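Local atomic coordinates of SusD superfamily protein (Bacteroides vulgatus, PDB entry 3MYV), a protein that is a putative outer-membrane lipoprotein of the SusD family and probably binds polysaccharide at the bacterial cell surface. Residues Y61-R66 with I408-G413; G45-S50 with E386-L391; T308-Y313 with G412-P417. All blocks are in the same frame, centred on the assembly; numbering follows the deposited sequence.

Contact 1 (Y61-R66 with I408-G413); sequences YMFNHR and IVRKGG
Tyr61 and Arg410 bring the two backbones no closer than 9.9 Å between their CA atoms, so no main-chain pairing is possible and side chains must bridge the gap. The arginine does this. Its chain bends at chi2 and again at chi3 (85°), which carries the guanidinium to the carbonyl of Tyr61 at the end of helix 56-61. Arg410 NH2 donates to Tyr61 O over 2.8 Å in an almost straight bond (N-H...O 176°) that lies in the carbonyl plane, on a lone pair. A water gives the same oxygen a second donor, at 2.8 Å from Tyr61 O, and accepts from Arg410 NH1 at 3.0 Å, closing a small ring. Phe63 presents its edge to one face of the guanidinium, with CE1 3.6 Å from Arg410 NH2 and the two planes 83° apart, while the Tyr61 ring brings CD1 to 3.5 Å from that same NH2.

Phe63, with positive phi, is the C-prime residue of the Schellman motif that ends the helix. A cation at this C-terminal end is likely to interact favourably with the partial negative charge of the short helix's last carbonyls. The other N-H groups of Arg410 reach Gly45 O, Met43 O and Asp420 O, so the buried group has five partners in all, the water included. The contact thus ties the ends of helices 36-43 and 56-61 to the chain leaving strand 408-409, with Phe398 of helix 397-403 and Val423 of strand 422-423 packed against Phe63.

Contact 2 (G45-S50 with E386-L391); sequences GDDMQS and ERSKEL
Asp47 turns its carboxylate carbon anti to its own carbonyl carbon (chi1 -70°), and Ser388 sets OG anti to its backbone N (chi1 171°); together these torsions point Ser388 OG at one carboxylate oxygen of Asp47. The link joins the turn that leads into strand 48-50 to the side of helix 380-391, within the largely helical SusD fold, and bridges parts of the chain more than 330 residues apart. The CA atoms of the pair are 7.3 Å from each other, and across the segments this single pair of side chains makes the whole direct contact. Ser388 OG donates to Asp47 OD2 in a very short hydrogen bond of 2.5 Å. The other carboxylate oxygen, OD1, lies 3.4 Å from Ser388 OG at a poor angle and instead forms a salt bridge with Lys282, on helix 281-288. Both oxygens of the buried carboxylate are therefore engaged, which probably fixes its rotation and favours the charged form. Tyr283 of that same helix packs on both residues. A water strengthens the link by donating twice, to Asp47 OD2 at 2.7 Å and to the helical carbonyl oxygen Ser388 O at 2.8 Å.

Contact 3 (T308-Y313 with G412-P417); sequences TVWWLY and GGYHLP
The antiparallel beta hairpin of strands 299-304 and 307-312 receives, against its second strand, 307-312, Tyr414 from the loop between strands 408-409 and 422-423. Tyr414 CG lies between the backbone N and the carbonyl carbon (chi1 46°), a setting from which the ring reaches over Val309 to the strand. Val309 CG1 sits 3.5 Å from the ring centroid and only 3° off the normal, a CH-pi contact over the very centre of the face, and Val309 CB is 3.7 Å from Tyr414 CZ. Beyond the ring, Trp310 N donates to Tyr414 OH over 3.1 Å at an N-H...O angle of 161°, while the hydroxyl also bonds to Val279 O of strand 277-279, its stronger partner. Trp310 crosses the tyrosine at about a right angle, with the edge atom CE3 3.6 Å from Tyr414 OH. Replacing Tyr414 by an alanine would probably leave Trp310 N and Val279 O without their shared partner and strip the cover from Val309. Next to the tyrosine, His415 N bonds to Gly412 O at 3.1 Å, closing a turn close to type II', with Gly413 in its first inner position. Val309 and Trp311 pair with Asn302 and Glu300 across the hairpin, whereas the Trp310 amide faces the other way; an outward-pointing N-H of this kind, met here by a tyrosine hydroxyl, is typical of the edge strand of an antiparallel hairpin.

Contact 2 lies deepest, about 13 Å from the chain's centre to its own, against about 19 Å for contact 1 and 23 Å for contact 3, which is only partly buried. Contacts 1 and 3 share Gly412 and Gly413 and hold successive parts of one loop. Their chemistry differs: contact 1 spends a buried cation on backbone carbonyls, contact 2 pairs a carboxylate with a helix serine, and contact 3 relies mainly on an aromatic face. Gln49, in 45-50, joins contacts 2 and 3 through a probable hydrogen bond from NE2 to Tyr414 O at 2.9 Å, and the Tyr61 hydroxyl bonds to His415 ND1 and Leu416 N, connecting contacts 1 and 3.

Contact 1 (Y61-R66 with I408-G413)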
loop_
_atom_site.group_PDB
_atom_site.type_symbol
_atom_site.label_atom_id
_atom_site.label_comp_id
_atom_site.label_asym_id
_atom_site.label_seq_id
_atom_site.Cartn_x
_atom_site.Cartn_y
_atom_site.Cartn_z
ATOM N N TYR A 61 -4.995 -8.003 -12.988
ATOM C CA TYR A 61 -5.902 -9.119 -12.696
ATOM C C TYR A 61 -5.512 -10.384 -13.450
ATOM O O TYR A 61 -5.533 -11.491 -12.901
ATOM C CB TYR A 61 -7.313 -8.686 -13.070
ATOM C CG TYR A 61 -8.361 -9.751 -13.018
ATOM C CD1 TYR A 61 -8.834 -10.215 -11.800
ATOM C CD2 TYR A 61 -8.969 -10.207 -14.177
ATOM C CE1 TYR A 61 -9.855 -11.193 -11.751
ATOM C CE2 TYR A 61 -9.981 -11.159 -14.142
ATOM C CZ TYR A 61 -10.423 -11.641 -12.927
ATOM O OH TYR A 61 -11.407 -12.587 -12.913
HETATM N N MSE A 62 -5.164 -10.205 -14.720
HETATM C CA MSE A 62 -4.820 -11.319 -15.602
HETATM C C MSE A 62 -3.339 -11.720 -15.515
HETATM O O MSE A 62 -2.891 -12.591 -16.266
HETATM C CB MSE A 62 -5.183 -10.948 -17.038
HETATM C CG MSE A 62 -6.673 -10.712 -17.271
HETATM SE SE MSE A 62 -7.779 -12.252 -16.934
HETATM C CE MSE A 62 -7.191 -13.470 -18.373
ATOM N N PHE A 63 -2.578 -11.117 -14.598
ATOM C CA PHE A 63 -1.105 -11.332 -14.538
ATOM C C PHE A 63 -0.461 -11.290 -15.936
ATOM O O PHE A 63 0.442 -12.049 -16.240
ATOM C CB PHE A 63 -0.730 -12.617 -13.781
ATOM C CG PHE A 63 -1.026 -12.544 -12.294
ATOM C CD1 PHE A 63 -2.345 -12.531 -11.831
ATOM C CD2 PHE A 63 0.014 -12.470 -11.358
ATOM C CE1 PHE A 63 -2.636 -12.421 -10.438
ATOM C CE2 PHE A 63 -0.251 -12.387 -9.961
ATOM C CZ PHE A 63 -1.579 -12.353 -9.502
ATOM N N ASN A 64 -0.924 -10.343 -16.754
ATOM C CA ASN A 64 -0.437 -10.180 -18.121
ATOM C C ASN A 64 0.712 -9.168 -18.092
ATOM O O ASN A 64 0.491 -7.970 -18.249
ATOM C CB ASN A 64 -1.574 -9.688 -19.030
ATOM C CG ASN A 64 -1.113 -9.409 -20.440
ATOM O OD1 ASN A 64 0.005 -9.745 -20.804
ATOM N ND2 ASN A 64 -1.955 -8.754 -21.227
ATOM N N HIS A 65 1.913 -9.673 -17.830
ATOM C CA HIS A 65 3.115 -8.850 -17.685
ATOM C C HIS A 65 4.261 -9.492 -18.461
ATOM O O HIS A 65 4.449 -10.704 -18.407
ATOM C CB HIS A 65 3.548 -8.752 -16.225
ATOM C CG HIS A 65 2.448 -8.405 -15.290
ATOM N ND1 HIS A 65 1.862 -7.160 -15.277
ATOM C CD2 HIS A 65 1.858 -9.115 -14.297
ATOM C CE1 HIS A 65 0.919 -7.135 -14.349
ATOM N NE2 HIS A 65 0.897 -8.309 -13.739
ATOM N N ARG A 66 5.055 -8.678 -19.139
ATOM C CA ARG A 66 6.255 -9.209 -19.787
ATOM C C ARG A 66 7.417 -8.217 -19.798
ATOM O O ARG A 66 7.220 -7.017 -19.593
ATOM C CB ARG A 66 5.922 -9.696 -21.188
ATOM C CG ARG A 66 5.306 -8.667 -22.057
ATOM C CD ARG A 66 4.829 -9.272 -23.379
ATOM N NE ARG A 66 4.968 -8.286 -24.441
ATOM C CZ ARG A 66 4.047 -7.387 -24.783
ATOM N NH1 ARG A 66 2.862 -7.346 -24.170
ATOM N NH2 ARG A 66 4.306 -6.531 -25.762
ATOM N N ILE A 408 -4.243 -17.847 -3.137
ATOM C CA ILE A 408 -5.335 -16.937 -3.499
ATOM C C ILE A 408 -6.228 -17.700 -4.477
ATOM O O ILE A 408 -5.765 -18.150 -5.525
ATOM C CB ILE A 408 -4.815 -15.625 -4.130
ATOM C CG1 ILE A 408 -3.742 -14.975 -3.234
ATOM C CG2 ILE A 408 -5.968 -14.623 -4.327
ATOM C CD1 ILE A 408 -3.044 -13.829 -3.860
ATOM N N VAL A 409 -7.486 -17.900 -4.096
ATOM C CA VAL A 409 -8.451 -18.622 -4.921
ATOM C C VAL A 409 -9.380 -17.619 -5.608
ATOM O O VAL A 409 -10.073 -16.829 -4.952
ATOM C CB VAL A 409 -9.267 -19.622 -4.094
ATOM C CG1 VAL A 409 -10.311 -20.312 -4.983
ATOM C CG2 VAL A 409 -8.334 -20.647 -3.421
ATOM N N ARG A 410 -9.356 -17.652 -6.931
ATOM C CA ARG A 410 -10.054 -16.700 -7.793
ATOM C C ARG A 410 -10.777 -17.505 -8.851
ATOM O O ARG A 410 -10.286 -17.697 -9.962
ATOM C CB ARG A 410 -9.045 -15.723 -8.424
ATOM C CG ARG A 410 -8.067 -15.147 -7.391
ATOM C CD ARG A 410 -6.674 -14.880 -7.941
ATOM N NE ARG A 410 -6.623 -13.579 -8.578
ATOM C CZ ARG A 410 -6.225 -13.323 -9.820
ATOM N NH1 ARG A 410 -5.767 -14.269 -10.610
ATOM N NH2 ARG A 410 -6.244 -12.074 -10.248
ATOM N N LYS A 411 -11.946 -18.005 -8.482
ATOM C CA LYS A 411 -12.719 -18.842 -9.382
ATOM C C LYS A 411 -14.213 -18.691 -9.141
ATOM O O LYS A 411 -14.660 -18.199 -8.087
ATOM C CB LYS A 411 -12.261 -20.302 -9.275
ATOM C CG LYS A 411 -12.567 -21.000 -7.972
ATOM C CD LYS A 411 -11.960 -22.405 -7.973
ATOM C CE LYS A 411 -12.221 -23.120 -6.645
ATOM N NZ LYS A 411 -11.779 -24.552 -6.648
ATOM N N GLY A 412 -14.988 -19.080 -10.145
ATOM C CA GLY A 412 -16.440 -18.938 -10.093
ATOM C C GLY A 412 -16.897 -17.491 -10.086
ATOM O O GLY A 412 -16.208 -16.600 -10.611
ATOM N N GLY A 413 -18.071 -17.270 -9.505
ATOM C CA GLY A 413 -18.674 -15.953 -9.442
ATOM C C GLY A 413 -18.861 -15.359 -10.817
ATOM O O GLY A 413 -19.403 -15.992 -11.718
HETATM O O HOH W 1 -4.976 -14.164 -13.488
#

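Contact 2 (G45-S50 with E386-L391)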
loop_
_atom_site.group_PDB
_atom_site.type_symbol
_atom_site.label_atom_id
_atom_site.label_comp_id
_atom_site.label_asym_id
_atom_site.label_seq_id
_atom_site.Cartn_x
_atom_site.Cartn_y
_atom_site.Cartn_z
ATOM N N GLY A 45 -5.617 -10.037 -5.812
ATOM C CA GLY A 45 -6.253 -10.788 -4.738
ATOM C C GLY A 45 -7.526 -11.519 -5.175
ATOM O O GLY A 45 -7.758 -11.757 -6.369
ATOM N N ASP A 46 -8.345 -11.862 -4.185
ATOM C CA ASP A 46 -9.619 -12.557 -4.417
ATOM C C ASP A 46 -10.853 -11.683 -4.203
ATOM O O ASP A 46 -12.004 -12.152 -4.371
ATOM C CB ASP A 46 -9.690 -13.803 -3.513
ATOM C CG ASP A 46 -9.601 -13.462 -2.045
ATOM O OD1 ASP A 46 -9.298 -12.303 -1.724
ATOM O OD2 ASP A 46 -9.831 -14.359 -1.219
ATOM N N ASP A 47 -10.640 -10.418 -3.832
ATOM C CA ASP A 47 -11.762 -9.534 -3.440
ATOM C C ASP A 47 -12.167 -8.481 -4.455
ATOM O O ASP A 47 -13.277 -7.925 -4.364
ATOM C CB ASP A 47 -11.446 -8.825 -2.125
ATOM C CG ASP A 47 -11.457 -9.776 -0.929
ATOM O OD1 ASP A 47 -12.275 -10.727 -0.946
ATOM O OD2 ASP A 47 -10.657 -9.547 0.014
HETATM N N MSE A 48 -11.282 -8.208 -5.410
HETATM C CA MSE A 48 -11.593 -7.342 -6.546
HETATM C C MSE A 48 -11.143 -7.987 -7.830
HETATM O O MSE A 48 -10.209 -8.789 -7.825
HETATM C CB MSE A 48 -10.909 -5.988 -6.410
HETATM C CG MSE A 48 -11.313 -5.210 -5.169
HETATM SE SE MSE A 48 -11.029 -3.295 -5.255
HETATM C CE MSE A 48 -12.549 -2.810 -6.327
ATOM N N GLN A 49 -11.842 -7.655 -8.914
ATOM C CA GLN A 49 -11.508 -8.173 -10.218
ATOM C C GLN A 49 -11.699 -7.104 -11.278
ATOM O O GLN A 49 -12.403 -6.096 -11.076
ATOM C CB GLN A 49 -12.370 -9.412 -10.526
ATOM C CG GLN A 49 -13.859 -9.090 -10.674
ATOM C CD GLN A 49 -14.624 -10.210 -11.315
ATOM O OE1 GLN A 49 -15.024 -11.165 -10.655
ATOM N NE2 GLN A 49 -14.855 -10.083 -12.606
ATOM N N SER A 50 -11.085 -7.335 -12.423
ATOM C CA SER A 50 -11.307 -6.513 -13.599
ATOM C C SER A 50 -12.701 -6.691 -14.210
ATOM O O SER A 50 -13.339 -7.733 -14.091
ATOM C CB SER A 50 -10.251 -6.877 -14.678
ATOM O OG SER A 50 -10.350 -6.037 -15.802
ATOM N N GLU A 386 -10.533 -10.229 8.379
ATOM C CA GLU A 386 -10.831 -8.859 8.830
ATOM C C GLU A 386 -10.131 -7.831 7.942
ATOM O O GLU A 386 -10.728 -6.809 7.568
ATOM C CB GLU A 386 -10.508 -8.642 10.309
ATOM C CG GLU A 386 -11.252 -7.449 10.935
ATOM C CD GLU A 386 -12.767 -7.563 10.846
ATOM O OE1 GLU A 386 -13.295 -8.696 10.780
ATOM O OE2 GLU A 386 -13.432 -6.525 10.879
ATOM N N ARG A 387 -8.879 -8.120 7.578
ATOM C CA ARG A 387 -8.147 -7.300 6.624
ATOM C C ARG A 387 -8.866 -7.226 5.285
ATOM O O ARG A 387 -8.956 -6.153 4.707
ATOM C CB ARG A 387 -6.735 -7.832 6.384
ATOM C CG ARG A 387 -5.742 -7.605 7.514
ATOM C CD ARG A 387 -4.439 -8.345 7.202
ATOM N NE ARG A 387 -3.320 -7.855 8.000
ATOM C CZ ARG A 387 -2.637 -6.733 7.749
ATOM N NH1 ARG A 387 -2.923 -5.959 6.697
ATOM N NH2 ARG A 387 -1.654 -6.377 8.563
ATOM N N SER A 388 -9.353 -8.367 4.793
ATOM C CA SER A 388 -10.131 -8.402 3.561
ATOM C C SER A 388 -11.284 -7.385 3.605
ATOM O O SER A 388 -11.472 -6.583 2.686
ATOM C CB SER A 388 -10.708 -9.788 3.356
ATOM O OG SER A 388 -11.612 -9.800 2.295
ATOM N N LYS A 389 -12.062 -7.458 4.689
ATOM C CA LYS A 389 -13.226 -6.589 4.894
ATOM C C LYS A 389 -12.849 -5.125 4.957
ATOM O O LYS A 389 -13.456 -4.266 4.296
ATOM C CB LYS A 389 -13.943 -6.954 6.203
ATOM C CG LYS A 389 -14.679 -8.304 6.217
ATOM C CD LYS A 389 -15.358 -8.560 7.549
ATOM C CE LYS A 389 -15.784 -10.032 7.683
ATOM N NZ LYS A 389 -16.778 -10.300 8.786
ATOM N N GLU A 390 -11.834 -4.843 5.756
ATOM C CA GLU A 390 -11.477 -3.468 6.095
ATOM C C GLU A 390 -10.719 -2.740 4.991
ATOM O O GLU A 390 -10.920 -1.554 4.795
ATOM C CB GLU A 390 -10.612 -3.451 7.348
ATOM C CG GLU A 390 -10.289 -2.053 7.868
ATOM C CD GLU A 390 -11.532 -1.257 8.255
ATOM O OE1 GLU A 390 -12.412 -1.808 8.979
ATOM O OE2 GLU A 390 -11.641 -0.066 7.839
ATOM N N LEU A 391 -9.834 -3.444 4.298
ATOM C CA LEU A 391 -8.814 -2.781 3.461
ATOM C C LEU A 391 -9.045 -2.984 1.959
ATOM O O LEU A 391 -8.164 -2.659 1.153
ATOM C CB LEU A 391 -7.403 -3.261 3.876
ATOM C CG LEU A 391 -6.989 -2.944 5.320
ATOM C CD1 LEU A 391 -5.651 -3.642 5.693
ATOM C CD2 LEU A 391 -6.867 -1.442 5.532
HETATM O O HOH W 2 -9.877 -7.013 0.441
#

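Contact 3 (T308-Y313 with G412-P417)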
loop_
_atom_site.group_PDB
_atom_site.type_symbol
_atom_site.label_atom_id
_atom_site.label_comp_id
_atom_site.label_asym_id
_atom_site.label_seq_id
_atom_site.Cartn_x
_atom_site.Cartn_y
_atom_site.Cartn_z
ATOM N N THR A 308 -25.810 -9.791 -11.989
ATOM C CA THR A 308 -25.599 -8.810 -10.944
ATOM C C THR A 308 -24.125 -8.780 -10.567
ATOM O O THR A 308 -23.488 -9.835 -10.359
ATOM C CB THR A 308 -26.445 -9.120 -9.719
ATOM O OG1 THR A 308 -27.798 -9.192 -10.129
ATOM C CG2 THR A 308 -26.293 -8.045 -8.637
ATOM N N VAL A 309 -23.588 -7.575 -10.489
ATOM C CA VAL A 309 -22.238 -7.372 -9.958
ATOM C C VAL A 309 -22.276 -6.236 -8.943
ATOM O O VAL A 309 -23.268 -5.503 -8.846
ATOM C CB VAL A 309 -21.184 -7.053 -11.048
ATOM C CG1 VAL A 309 -21.166 -8.187 -12.083
ATOM C CG2 VAL A 309 -21.441 -5.666 -11.703
ATOM N N TRP A 310 -21.193 -6.107 -8.190
ATOM C CA TRP A 310 -21.065 -5.028 -7.228
ATOM C C TRP A 310 -19.734 -4.308 -7.461
ATOM O O TRP A 310 -18.675 -4.943 -7.626
ATOM C CB TRP A 310 -21.124 -5.558 -5.801
ATOM C CG TRP A 310 -22.462 -6.110 -5.393
ATOM C CD1 TRP A 310 -23.445 -5.463 -4.702
ATOM C CD2 TRP A 310 -22.945 -7.436 -5.630
ATOM N NE1 TRP A 310 -24.522 -6.294 -4.517
ATOM C CE2 TRP A 310 -24.238 -7.514 -5.069
ATOM C CE3 TRP A 310 -22.412 -8.561 -6.268
ATOM C CZ2 TRP A 310 -25.002 -8.666 -5.121
ATOM C CZ3 TRP A 310 -23.179 -9.713 -6.328
ATOM C CH2 TRP A 310 -24.460 -9.758 -5.749
ATOM N N TRP A 311 -19.799 -2.976 -7.445
ATOM C CA TRP A 311 -18.603 -2.162 -7.565
ATOM C C TRP A 311 -18.356 -1.486 -6.239
ATOM O O TRP A 311 -19.234 -1.423 -5.384
ATOM C CB TRP A 311 -18.697 -1.155 -8.732
ATOM C CG TRP A 311 -19.737 -0.098 -8.686
ATOM C CD1 TRP A 311 -21.048 -0.232 -9.071
ATOM C CD2 TRP A 311 -19.578 1.281 -8.303
ATOM N NE1 TRP A 311 -21.702 0.965 -8.938
ATOM C CE2 TRP A 311 -20.817 1.909 -8.477
ATOM C CE3 TRP A 311 -18.499 2.040 -7.824
ATOM C CZ2 TRP A 311 -21.031 3.266 -8.154
ATOM C CZ3 TRP A 311 -18.699 3.369 -7.541
ATOM C CH2 TRP A 311 -19.953 3.976 -7.699
ATOM N N LEU A 312 -17.128 -1.029 -6.059
ATOM C CA LEU A 312 -16.678 -0.534 -4.780
ATOM C C LEU A 312 -16.724 0.990 -4.815
ATOM O O LEU A 312 -15.976 1.633 -5.541
ATOM C CB LEU A 312 -15.251 -0.970 -4.458
ATOM C CG LEU A 312 -14.726 -0.493 -3.097
ATOM C CD1 LEU A 312 -15.534 -1.120 -1.959
ATOM C CD2 LEU A 312 -13.198 -0.816 -2.972
ATOM N N TYR A 313 -17.581 1.541 -3.982
ATOM C CA TYR A 313 -17.727 2.957 -3.876
ATOM C C TYR A 313 -17.082 3.459 -2.576
ATOM O O TYR A 313 -17.718 4.014 -1.668
ATOM C CB TYR A 313 -19.202 3.305 -4.005
ATOM C CG TYR A 313 -19.480 4.767 -4.212
ATOM C CD1 TYR A 313 -18.558 5.600 -4.868
ATOM C CD2 TYR A 313 -20.681 5.320 -3.800
ATOM C CE1 TYR A 313 -18.831 6.918 -5.093
ATOM C CE2 TYR A 313 -20.956 6.687 -4.008
ATOM C CZ TYR A 313 -20.021 7.461 -4.645
ATOM O OH TYR A 313 -20.289 8.791 -4.874
ATOM N N GLY A 412 -14.988 -19.080 -10.145
ATOM C CA GLY A 412 -16.440 -18.938 -10.093
ATOM C C GLY A 412 -16.897 -17.491 -10.086
ATOM O O GLY A 412 -16.208 -16.600 -10.611
ATOM N N GLY A 413 -18.071 -17.270 -9.505
ATOM C CA GLY A 413 -18.674 -15.953 -9.442
ATOM C C GLY A 413 -18.861 -15.359 -10.817
ATOM O O GLY A 413 -19.403 -15.992 -11.718
ATOM N N TYR A 414 -18.379 -14.136 -10.991
ATOM C CA TYR A 414 -18.342 -13.506 -12.289
ATOM C C TYR A 414 -16.902 -13.164 -12.707
ATOM O O TYR A 414 -16.645 -12.203 -13.436
ATOM C CB TYR A 414 -19.268 -12.283 -12.316
ATOM C CG TYR A 414 -19.226 -11.307 -11.151
ATOM C CD1 TYR A 414 -18.270 -10.285 -11.096
ATOM C CD2 TYR A 414 -20.199 -11.343 -10.143
ATOM C CE1 TYR A 414 -18.249 -9.371 -10.053
ATOM C CE2 TYR A 414 -20.203 -10.429 -9.108
ATOM C CZ TYR A 414 -19.218 -9.434 -9.059
ATOM O OH TYR A 414 -19.235 -8.524 -8.030
ATOM N N HIS A 415 -15.966 -13.997 -12.285
ATOM C CA HIS A 415 -14.599 -13.900 -12.778
ATOM C C HIS A 415 -14.548 -14.026 -14.298
ATOM O O HIS A 415 -15.371 -14.722 -14.916
ATOM C CB HIS A 415 -13.701 -14.948 -12.124
ATOM C CG HIS A 415 -13.229 -14.568 -10.750
ATOM N ND1 HIS A 415 -12.202 -13.671 -10.541
ATOM C CD2 HIS A 415 -13.627 -14.978 -9.524
ATOM C CE1 HIS A 415 -12.002 -13.537 -9.242
ATOM N NE2 HIS A 415 -12.866 -14.304 -8.603
ATOM N N LEU A 416 -13.572 -13.358 -14.895
ATOM C CA LEU A 416 -13.381 -13.426 -16.336
ATOM C C LEU A 416 -12.782 -14.746 -16.794
ATOM O O LEU A 416 -12.087 -15.427 -16.029
ATOM C CB LEU A 416 -12.466 -12.300 -16.801
ATOM C CG LEU A 416 -12.844 -10.859 -16.429
ATOM C CD1 LEU A 416 -11.901 -9.884 -17.125
ATOM C CD2 LEU A 416 -14.293 -10.579 -16.805
ATOM N N PRO A 417 -13.020 -15.102 -18.063
ATOM C CA PRO A 417 -12.393 -16.334 -18.562
ATOM C C PRO A 417 -10.866 -16.272 -18.463
ATOM O O PRO A 417 -10.273 -15.214 -18.600
ATOM C CB PRO A 417 -12.820 -16.390 -20.044
ATOM C CG PRO A 417 -14.041 -15.535 -20.139
ATOM C CD PRO A 417 -13.885 -14.461 -19.067
#